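Local coordinates for hypothetical conserved protein TTC0263 (Thermus thermophilus, PDB 2PL2), which is of unknown function but belongs to the tetratricopeptide repeat family, an all-helical fold that commonly serves as a scaffold for protein-protein contacts, at residues Q14-L18 against G19-A23; K33-P36 against Q37-E40; P182-L185 against D186-V189; R93-G96 against K97-E101. All coordinates share one frame; numbering follows the deposited sequence.

Contact 1. Residues Q14-L18 against G19-A23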
loop_
_atom_site.group_PDB
_atom_site.type_symbol
_atom_site.label_atom_id
_atom_site.label_comp_id
_atom_site.label_asym_id
_atom_site.label_seq_id
_atom_site.Cartn_x
_atom_site.Cartn_y
_atom_site.Cartn_z
ATOM N N GLN A 14 16.465 -6.960 -6.186
ATOM C CA GLN A 14 15.734 -8.150 -6.618
ATOM C C GLN A 14 14.487 -8.318 -5.752
ATOM O O GLN A 14 13.374 -8.410 -6.270
ATOM C CB GLN A 14 16.666 -9.370 -6.549
ATOM C CG GLN A 14 17.947 -9.132 -7.367
ATOM C CD GLN A 14 18.962 -10.258 -7.318
ATOM O OE1 GLN A 14 19.101 -10.957 -6.316
ATOM N NE2 GLN A 14 19.708 -10.413 -8.407
ATOM N N LEU A 15 14.669 -8.312 -4.435
ATOM C CA LEU A 15 13.545 -8.451 -3.510
ATOM C C LEU A 15 12.535 -7.344 -3.714
ATOM O O LEU A 15 11.337 -7.559 -3.530
ATOM C CB LEU A 15 14.031 -8.431 -2.055
ATOM C CG LEU A 15 14.644 -9.739 -1.545
ATOM C CD1 LEU A 15 15.355 -9.498 -0.244
ATOM C CD2 LEU A 15 13.555 -10.781 -1.359
ATOM N N TYR A 16 13.008 -6.155 -4.080
ATOM C CA TYR A 16 12.083 -5.055 -4.282
ATOM C C TYR A 16 11.193 -5.416 -5.456
ATOM O O TYR A 16 9.983 -5.273 -5.381
ATOM C CB TYR A 16 12.824 -3.733 -4.562
ATOM C CG TYR A 16 11.891 -2.573 -4.879
ATOM C CD1 TYR A 16 11.319 -1.802 -3.867
ATOM C CD2 TYR A 16 11.518 -2.301 -6.188
ATOM C CE1 TYR A 16 10.394 -0.786 -4.163
ATOM C CE2 TYR A 16 10.598 -1.298 -6.491
ATOM C CZ TYR A 16 10.038 -0.551 -5.480
ATOM O OH TYR A 16 9.105 0.406 -5.801
ATOM N N ALA A 17 11.803 -5.895 -6.540
ATOM C CA ALA A 17 11.062 -6.291 -7.744
ATOM C C ALA A 17 10.123 -7.452 -7.437
ATOM O O ALA A 17 9.129 -7.658 -8.137
ATOM C CB ALA A 17 12.027 -6.693 -8.866
ATOM N N LEU A 18 10.446 -8.217 -6.398
ATOM C CA LEU A 18 9.603 -9.337 -6.000
ATOM C C LEU A 18 8.475 -8.879 -5.066
ATOM O O LEU A 18 7.625 -9.669 -4.670
ATOM C CB LEU A 18 10.442 -10.434 -5.331
ATOM C CG LEU A 18 11.512 -11.047 -6.240
ATOM C CD1 LEU A 18 12.133 -12.242 -5.593
ATOM C CD2 LEU A 18 10.866 -11.453 -7.570
ATOM N N GLY A 19 8.463 -7.594 -4.722
ATOM C CA GLY A 19 7.414 -7.071 -3.856
ATOM C C GLY A 19 7.615 -7.253 -2.357
ATOM O O GLY A 19 6.716 -6.946 -1.565
ATOM N N ARG A 20 8.777 -7.753 -1.954
ATOM C CA ARG A 20 9.064 -7.957 -0.536
ATOM C C ARG A 20 9.843 -6.726 -0.048
ATOM O O ARG A 20 11.068 -6.748 0.095
ATOM C CB ARG A 20 9.893 -9.234 -0.352
ATOM C CG ARG A 20 9.392 -10.438 -1.181
ATOM C CD ARG A 20 7.933 -10.778 -0.874
ATOM N NE ARG A 20 7.770 -11.096 0.543
ATOM C CZ ARG A 20 6.886 -10.516 1.354
ATOM N NH1 ARG A 20 6.065 -9.579 0.888
ATOM N NH2 ARG A 20 6.838 -10.860 2.642
ATOM N N TYR A 21 9.105 -5.649 0.193
ATOM C CA TYR A 21 9.685 -4.389 0.611
ATOM C C TYR A 21 10.316 -4.414 1.993
ATOM O O TYR A 21 11.439 -3.946 2.163
ATOM C CB TYR A 21 8.623 -3.308 0.502
ATOM C CG TYR A 21 7.901 -3.357 -0.833
ATOM C CD1 TYR A 21 8.611 -3.359 -2.041
ATOM C CD2 TYR A 21 6.510 -3.409 -0.888
ATOM C CE1 TYR A 21 7.951 -3.412 -3.262
ATOM C CE2 TYR A 21 5.837 -3.460 -2.108
ATOM C CZ TYR A 21 6.561 -3.461 -3.290
ATOM O OH TYR A 21 5.878 -3.522 -4.492
ATOM N N ASP A 22 9.616 -4.968 2.974
ATOM C CA ASP A 22 10.171 -5.052 4.318
ATOM C C ASP A 22 11.550 -5.686 4.313
ATOM O O ASP A 22 12.432 -5.258 5.050
ATOM C CB ASP A 22 9.245 -5.836 5.251
ATOM C CG ASP A 22 8.210 -4.953 5.901
ATOM O OD1 ASP A 22 8.597 -3.947 6.532
ATOM O OD2 ASP A 22 7.008 -5.259 5.782
ATOM N N ALA A 23 11.742 -6.711 3.493
ATOM C CA ALA A 23 13.051 -7.357 3.412
ATOM C C ALA A 23 13.987 -6.465 2.602
ATOM O O ALA A 23 15.195 -6.437 2.840
ATOM C CB ALA A 23 12.938 -8.732 2.747
#

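Contact 2. Residues K33-P36 against Q37-E40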
loop_
_atom_site.group_PDB
_atom_site.type_symbol
_atom_site.label_atom_id
_atom_site.label_comp_id
_atom_site.label_asym_id
_atom_site.label_seq_id
_atom_site.Cartn_x
_atom_site.Cartn_y
_atom_site.Cartn_z
ATOM N N LYS A 33 25.150 1.404 5.346
ATOM C CA LYS A 33 26.149 1.302 6.397
ATOM C C LYS A 33 27.516 1.012 5.799
ATOM O O LYS A 33 28.528 1.133 6.485
ATOM C CB LYS A 33 25.781 0.213 7.410
ATOM C CG LYS A 33 26.717 0.169 8.614
ATOM C CD LYS A 33 26.267 -0.825 9.687
ATOM C CE LYS A 33 25.012 -0.357 10.446
ATOM N NZ LYS A 33 25.266 0.761 11.406
ATOM N N GLU A 34 27.552 0.634 4.524
ATOM C CA GLU A 34 28.818 0.345 3.863
ATOM C C GLU A 34 29.266 1.521 3.009
ATOM O O GLU A 34 30.458 1.743 2.824
ATOM C CB GLU A 34 28.708 -0.899 2.977
ATOM C CG GLU A 34 28.519 -2.230 3.714
ATOM C CD GLU A 34 29.610 -2.532 4.742
ATOM O OE1 GLU A 34 30.817 -2.418 4.429
ATOM O OE2 GLU A 34 29.248 -2.910 5.871
ATOM N N ASN A 35 28.295 2.267 2.497
ATOM C CA ASN A 35 28.543 3.423 1.642
ATOM C C ASN A 35 27.417 4.411 1.965
ATOM O O ASN A 35 26.487 4.588 1.183
ATOM C CB ASN A 35 28.465 2.995 0.177
ATOM C CG ASN A 35 28.920 4.078 -0.785
ATOM O OD1 ASN A 35 28.627 5.261 -0.606
ATOM N ND2 ASN A 35 29.623 3.668 -1.829
ATOM N N PRO A 36 27.508 5.077 3.129
ATOM C CA PRO A 36 26.574 6.061 3.693
ATOM C C PRO A 36 25.987 7.120 2.765
ATOM O O PRO A 36 24.874 7.609 2.984
ATOM C CB PRO A 36 27.385 6.679 4.825
ATOM C CG PRO A 36 28.239 5.541 5.283
ATOM C CD PRO A 36 28.717 4.984 3.968
ATOM N N GLN A 37 26.731 7.480 1.730
ATOM C CA GLN A 37 26.277 8.505 0.797
ATOM C C GLN A 37 25.505 7.933 -0.383
ATOM O O GLN A 37 24.336 8.265 -0.596
ATOM C CB GLN A 37 27.490 9.293 0.299
ATOM C CG GLN A 37 28.625 8.399 -0.177
ATOM C CD GLN A 37 29.987 9.032 0.001
ATOM O OE1 GLN A 37 30.262 10.111 -0.529
ATOM N NE2 GLN A 37 30.853 8.362 0.756
ATOM N N ASP A 38 26.186 7.078 -1.141
ATOM C CA ASP A 38 25.654 6.428 -2.330
ATOM C C ASP A 38 24.188 6.754 -2.619
ATOM O O ASP A 38 23.286 6.277 -1.937
ATOM C CB ASP A 38 25.850 4.922 -2.210
ATOM C CG ASP A 38 25.880 4.239 -3.551
ATOM O OD1 ASP A 38 26.649 4.691 -4.429
ATOM O OD2 ASP A 38 25.139 3.252 -3.729
ATOM N N PRO A 39 23.938 7.582 -3.646
ATOM C CA PRO A 39 22.578 7.978 -4.023
ATOM C C PRO A 39 21.688 6.816 -4.484
ATOM O O PRO A 39 20.480 6.823 -4.240
ATOM C CB PRO A 39 22.820 9.012 -5.127
ATOM C CG PRO A 39 24.047 8.508 -5.779
ATOM C CD PRO A 39 24.919 8.121 -4.605
ATOM N N GLU A 40 22.284 5.832 -5.156
ATOM C CA GLU A 40 21.529 4.684 -5.634
ATOM C C GLU A 40 20.889 3.912 -4.477
ATOM O O GLU A 40 19.720 3.542 -4.562
ATOM C CB GLU A 40 22.411 3.757 -6.464
ATOM C CG GLU A 40 21.664 2.517 -6.945
ATOM C CD GLU A 40 22.401 1.754 -8.036
ATOM O OE1 GLU A 40 23.636 1.562 -7.924
ATOM O OE2 GLU A 40 21.728 1.332 -9.005
#

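Contact 3. Residues P182-L185 against D186-V189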
loop_
_atom_site.group_PDB
_atom_site.type_symbol
_atom_site.label_atom_id
_atom_site.label_comp_id
_atom_site.label_asym_id
_atom_site.label_seq_id
_atom_site.Cartn_x
_atom_site.Cartn_y
_atom_site.Cartn_z
ATOM N N PRO A 182 -0.170 -11.291 -21.097
ATOM C CA PRO A 182 -1.403 -12.088 -20.966
ATOM C C PRO A 182 -1.613 -12.839 -19.636
ATOM O O PRO A 182 -2.752 -13.127 -19.247
ATOM C CB PRO A 182 -1.325 -13.030 -22.165
ATOM C CG PRO A 182 0.142 -13.298 -22.253
ATOM C CD PRO A 182 0.745 -11.902 -22.081
ATOM N N LYS A 183 -0.530 -13.179 -18.950
ATOM C CA LYS A 183 -0.663 -13.877 -17.674
ATOM C C LYS A 183 -0.612 -12.918 -16.485
ATOM O O LYS A 183 -0.308 -13.332 -15.369
ATOM C CB LYS A 183 0.432 -14.936 -17.528
ATOM C CG LYS A 183 0.323 -16.030 -18.568
ATOM C CD LYS A 183 1.227 -17.212 -18.299
ATOM C CE LYS A 183 1.097 -18.233 -19.433
ATOM N NZ LYS A 183 1.891 -19.469 -19.190
ATOM N N ASP A 184 -0.917 -11.643 -16.724
ATOM C CA ASP A 184 -0.881 -10.635 -15.667
ATOM C C ASP A 184 -2.213 -10.543 -14.930
ATOM O O ASP A 184 -3.183 -9.914 -15.403
ATOM C CB ASP A 184 -0.517 -9.256 -16.239
ATOM C CG ASP A 184 -0.251 -8.220 -15.151
ATOM O OD1 ASP A 184 -0.848 -8.326 -14.058
ATOM O OD2 ASP A 184 0.541 -7.285 -15.396
ATOM N N LEU A 185 -2.246 -11.152 -13.750
ATOM C CA LEU A 185 -3.459 -11.162 -12.947
ATOM C C LEU A 185 -3.840 -9.770 -12.481
ATOM O O LEU A 185 -5.015 -9.411 -12.458
ATOM C CB LEU A 185 -3.286 -12.122 -11.774
ATOM C CG LEU A 185 -2.902 -13.537 -12.248
ATOM C CD1 LEU A 185 -3.074 -14.543 -11.107
ATOM C CD2 LEU A 185 -3.765 -13.941 -13.435
ATOM N N ASP A 186 -2.839 -8.973 -12.132
ATOM C CA ASP A 186 -3.087 -7.616 -11.701
ATOM C C ASP A 186 -3.904 -6.972 -12.808
ATOM O O ASP A 186 -4.959 -6.386 -12.581
ATOM C CB ASP A 186 -1.763 -6.883 -11.528
ATOM C CG ASP A 186 -1.955 -5.412 -11.201
ATOM O OD1 ASP A 186 -2.441 -5.104 -10.087
ATOM O OD2 ASP A 186 -1.639 -4.564 -12.070
ATOM N N LEU A 187 -3.404 -7.107 -14.023
ATOM C CA LEU A 187 -4.076 -6.561 -15.196
ATOM C C LEU A 187 -5.485 -7.160 -15.422
ATOM O O LEU A 187 -6.436 -6.426 -15.705
ATOM C CB LEU A 187 -3.186 -6.785 -16.424
ATOM C CG LEU A 187 -3.155 -5.669 -17.471
ATOM C CD1 LEU A 187 -3.088 -4.309 -16.805
ATOM C CD2 LEU A 187 -1.953 -5.899 -18.381
ATOM N N ARG A 188 -5.626 -8.476 -15.273
ATOM C CA ARG A 188 -6.932 -9.120 -15.475
ATOM C C ARG A 188 -8.000 -8.585 -14.542
ATOM O O ARG A 188 -9.121 -8.321 -14.963
ATOM C CB ARG A 188 -6.818 -10.629 -15.307
ATOM C CG ARG A 188 -5.955 -11.277 -16.356
ATOM C CD ARG A 188 -5.886 -12.776 -16.150
ATOM N NE ARG A 188 -5.179 -13.438 -17.241
ATOM C CZ ARG A 188 -4.825 -14.714 -17.225
ATOM N NH1 ARG A 188 -5.121 -15.460 -16.175
ATOM N NH2 ARG A 188 -4.161 -15.235 -18.245
ATOM N N VAL A 189 -7.648 -8.406 -13.275
ATOM C CA VAL A 189 -8.589 -7.872 -12.299
ATOM C C VAL A 189 -9.061 -6.459 -12.651
ATOM O O VAL A 189 -10.233 -6.144 -12.491
ATOM C CB VAL A 189 -7.969 -7.840 -10.868
ATOM C CG1 VAL A 189 -8.989 -7.234 -9.861
ATOM C CG2 VAL A 189 -7.580 -9.248 -10.430
#

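Contact 4. Residues R93-G96 against K97-E101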
loop_
_atom_site.group_PDB
_atom_site.type_symbol
_atom_site.label_atom_id
_atom_site.label_comp_id
_atom_site.label_asym_id
_atom_site.label_seq_id
_atom_site.Cartn_x
_atom_site.Cartn_y
_atom_site.Cartn_z
ATOM N N ARG A 93 -8.163 20.274 1.610
ATOM C CA ARG A 93 -8.300 20.060 0.173
ATOM C C ARG A 93 -7.278 20.915 -0.563
ATOM O O ARG A 93 -6.630 20.458 -1.503
ATOM C CB ARG A 93 -9.716 20.423 -0.298
ATOM C CG ARG A 93 -9.957 20.223 -1.790
ATOM C CD ARG A 93 -11.384 20.595 -2.198
ATOM N NE ARG A 93 -12.387 19.639 -1.718
ATOM C CZ ARG A 93 -12.499 18.382 -2.144
ATOM N NH1 ARG A 93 -11.667 17.914 -3.065
ATOM N NH2 ARG A 93 -13.447 17.593 -1.652
ATOM N N GLU A 94 -7.138 22.161 -0.125
ATOM C CA GLU A 94 -6.194 23.087 -0.737
ATOM C C GLU A 94 -4.770 22.742 -0.324
ATOM O O GLU A 94 -3.818 22.991 -1.065
ATOM C CB GLU A 94 -6.535 24.527 -0.336
ATOM C CG GLU A 94 -6.686 24.738 1.157
ATOM C CD GLU A 94 -7.470 25.997 1.492
ATOM O OE1 GLU A 94 -8.622 26.120 1.017
ATOM O OE2 GLU A 94 -6.939 26.857 2.231
ATOM N N ARG A 95 -4.629 22.158 0.859
ATOM C CA ARG A 95 -3.316 21.763 1.342
ATOM C C ARG A 95 -2.745 20.737 0.370
ATOM O O ARG A 95 -1.541 20.719 0.110
ATOM C CB ARG A 95 -3.426 21.150 2.742
ATOM C CG ARG A 95 -2.132 20.548 3.257
ATOM C CD ARG A 95 -2.330 19.818 4.575
ATOM N NE ARG A 95 -1.102 19.159 5.015
ATOM C CZ ARG A 95 -0.967 18.544 6.184
ATOM N NH1 ARG A 95 -1.984 18.502 7.032
ATOM N NH2 ARG A 95 0.184 17.976 6.509
ATOM N N GLY A 96 -3.621 19.889 -0.170
ATOM C CA GLY A 96 -3.196 18.863 -1.107
ATOM C C GLY A 96 -2.681 19.400 -2.429
ATOM O O GLY A 96 -1.677 18.924 -2.947
ATOM N N LYS A 97 -3.366 20.392 -2.981
ATOM C CA LYS A 97 -2.953 20.979 -4.249
ATOM C C LYS A 97 -1.508 21.443 -4.214
ATOM O O LYS A 97 -0.758 21.216 -5.161
ATOM C CB LYS A 97 -3.844 22.165 -4.621
ATOM C CG LYS A 97 -3.341 22.915 -5.849
ATOM C CD LYS A 97 -4.377 23.881 -6.406
ATOM C CE LYS A 97 -3.888 24.488 -7.715
ATOM N NZ LYS A 97 -4.942 25.286 -8.400
ATOM N N GLY A 98 -1.121 22.096 -3.123
ATOM C CA GLY A 98 0.244 22.576 -3.004
ATOM C C GLY A 98 1.246 21.468 -3.249
ATOM O O GLY A 98 2.139 21.600 -4.089
ATOM N N TYR A 99 1.091 20.371 -2.510
ATOM C CA TYR A 99 1.970 19.211 -2.638
ATOM C C TYR A 99 2.043 18.709 -4.093
ATOM O O TYR A 99 3.111 18.363 -4.592
ATOM C CB TYR A 99 1.468 18.075 -1.745
ATOM C CG TYR A 99 1.521 18.333 -0.248
ATOM C CD1 TYR A 99 2.737 18.509 0.414
ATOM C CD2 TYR A 99 0.353 18.345 0.516
ATOM C CE1 TYR A 99 2.783 18.691 1.801
ATOM C CE2 TYR A 99 0.389 18.523 1.891
ATOM C CZ TYR A 99 1.606 18.697 2.529
ATOM O OH TYR A 99 1.632 18.908 3.887
ATOM N N LEU A 100 0.894 18.672 -4.761
ATOM C CA LEU A 100 0.798 18.216 -6.141
ATOM C C LEU A 100 1.535 19.196 -7.025
ATOM O O LEU A 100 2.199 18.815 -7.994
ATOM C CB LEU A 100 -0.675 18.148 -6.561
ATOM C CG LEU A 100 -1.356 16.809 -6.879
ATOM C CD1 LEU A 100 -0.834 15.693 -5.991
ATOM C CD2 LEU A 100 -2.872 16.992 -6.711
ATOM N N GLU A 101 1.400 20.472 -6.681
ATOM C CA GLU A 101 2.052 21.553 -7.413
ATOM C C GLU A 101 3.564 21.365 -7.310
ATOM O O GLU A 101 4.290 21.575 -8.288
ATOM C CB GLU A 101 1.652 22.894 -6.807
ATOM C CG GLU A 101 1.610 24.045 -7.786
ATOM C CD GLU A 101 0.353 24.037 -8.627
ATOM O OE1 GLU A 101 -0.746 23.845 -8.046
ATOM O OE2 GLU A 101 0.462 24.237 -9.862
#

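Contact 1. Residues Q14-L18 against G19-A23
L15 and Y16 offer their carbonyl oxygens to G19 and R20, and the result is a Schellman motif at the end of helix 6-17. R20 N bonds to L15 O at 3.0 Å with an N-H...O angle of 148°. G19 N bonds to Y16 O at 2.9 Å and approaches from well above that carbonyl plane. G19 turns the chain with a positive phi of 83°, a left-handed conformation that suits glycine. Helix 21-32 follows at once, with R20 at its N-cap position. Tight turns of this kind, joining successive helices, are characteristic of tetratricopeptide repeats.

Two groups of side chains meet across the turn. Y21 leans back on Y16, and Y21 CD1 lies 3.6 Å from Y16 CD1. Y21 CE1 sits over one face of the Y16 ring, toward the rim. The ring planes meet at 51°, an oblique pairing. The Y21 ring in turn carries G19 O over the centre of one face, 3.5 Å above its plane. L15 takes up the other group. Its CD1 touches A23 CB at 3.9 Å, and its CD2 meets R20 CB at 4.1 Å.

Helix 39-51 backs the tyrosines. K51 NZ is hydrogen-bonded to Y16 OH, and W44 packs edge-to-face with the Y16 ring. S193 of the second subunit packs on L15, L18 and R20. R20 bends at chi2 and chi3. Its CG and CD each pass 4.0 Å from L18 O before the guanidinium leads away.

Contact 2. Residues K33-P36 against Q37-E40
N35 and Q37 meet through one oxygen, N35 OD1. Q37 CG comes within 3.2 Å of N35 OD1. The two side chains pass at a slant, and their amide planes stand 78° apart. Q37 CG sits between its own backbone N and carbonyl carbon. From there the rest of the chain runs on extended, and Q37 NE2 ends 4.1 Å from N35 OD1, a distance too long for a bond.

The same N35 OD1 accepts a hydrogen bond from D38 N at 3.1 Å, with an N-H...O angle of 145°. The donor sits above the amide plane, 43° out of it. N35 can reach it because its CG lies anti to its backbone N, which carries the amide forward over the turn. The D38 side chain crosses N35 at about a right angle, with D38 CB 3.5 Å from N35 CG.

This is the loop between helix 21-32 and helix 39-51, with D38 at the N-cap position of the second helix. A proline in the loop that follows a helix is common in tetratricopeptide repeats, and P36 fits that pattern.

E5, near the chain start, touches N35. Its carboxylate also lies close to that of D38, a pairing of like charges that would probably be unfavourable if both are ionised. P39, next in the chain, packs on T69.

Contact 3. Residues P182-L185 against D186-V189
R188 reaches back over the start of its own helix to P182. Its CB lies 3.6 Å from L185 O. The next carbon, R188 CG, is 3.2 Å from D184 O. R188 CD meets L185 CD2 at 3.6 Å, and R188 NH1 meets that methyl again at 3.4 Å. The chain is extended from CG to NE, which carries the guanidinium as far as the loop. There P182 O takes two N-H groups. R188 NH2 gives it a hydrogen bond of 2.7 Å, and R188 NE adds a weak one of 3.2 Å. P182 O is at the guanidinium edge, tilted 29° from its plane, while K183 CA lies over one face.

The backbone beneath is held by D184. L187 N bonds to D184 OD1 at 2.8 Å and nearly straight, at 169°. It meets that oxygen from above the carboxylate plane. D184 O accepts from R188 N.

L187 packs on A177 and L178 of helix 167-180. L185 packs on L185 of the second subunit, and V189 on L18 of that subunit. The arrangement is an N-cap: aspartate D184 closes the first turn of helix 185-195 in this tetratricopeptide repeat array.

Contact 4. Residues R93-G96 against K97-E101
R95 and Y99 form a side-chain contact between residues four apart, on the first turns of helix 93-113 in the tetratricopeptide repeat fold. R95 grips the phenol side-on with two nitrogens. R95 NE bonds to Y99 OH at 3.0 Å and R95 NH2 bonds to it at 3.1 Å. The NE bond is the straighter, at 155° against 142°. Y99 OH lies almost in the guanidinium plane, so both N-H groups converge on one oxygen. The guanidinium and ring planes are 39° apart.

R95 gets there with CG anti to its backbone N and a chain extended from CG to NE. On the way R95 CG passes 3.5 Å from Y99 CE2, and R95 NE arrives at the ring edge, in its plane. G96 CA also comes to the edge of the Y99 ring, near its plane. In the backbone, L100 N bonds to G96 O at 3.2 Å.

D92 OD1, just before the segment, accepts a hydrogen bond from E94 N. Helix 73-88 lies alongside. Y99 packs on its Y83 and L86, while L100 packs on its Y87.

Contacts 1, 2 and 3 are surface contacts, while contact 4 is partly buried. Contacts 1 and 2 bracket helix 21-32 at its two ends. Their centres are 19 Å apart and they do not touch. Contacts 1 and 3 both reach the second subunit. Contacts 1 and 4 lie on opposite sides of the chain centre, with contact centres about 31 Å apart. The chemistry follows the place. Contact 1 ends one helix with backbone bonds and aromatic cover. Contact 3 caps a helix with an aspartate oxygen; in contact 2 an asparagine oxygen takes the N-H of the N-cap residue. Contact 4, within a helix, relies on an arginine-tyrosine grip.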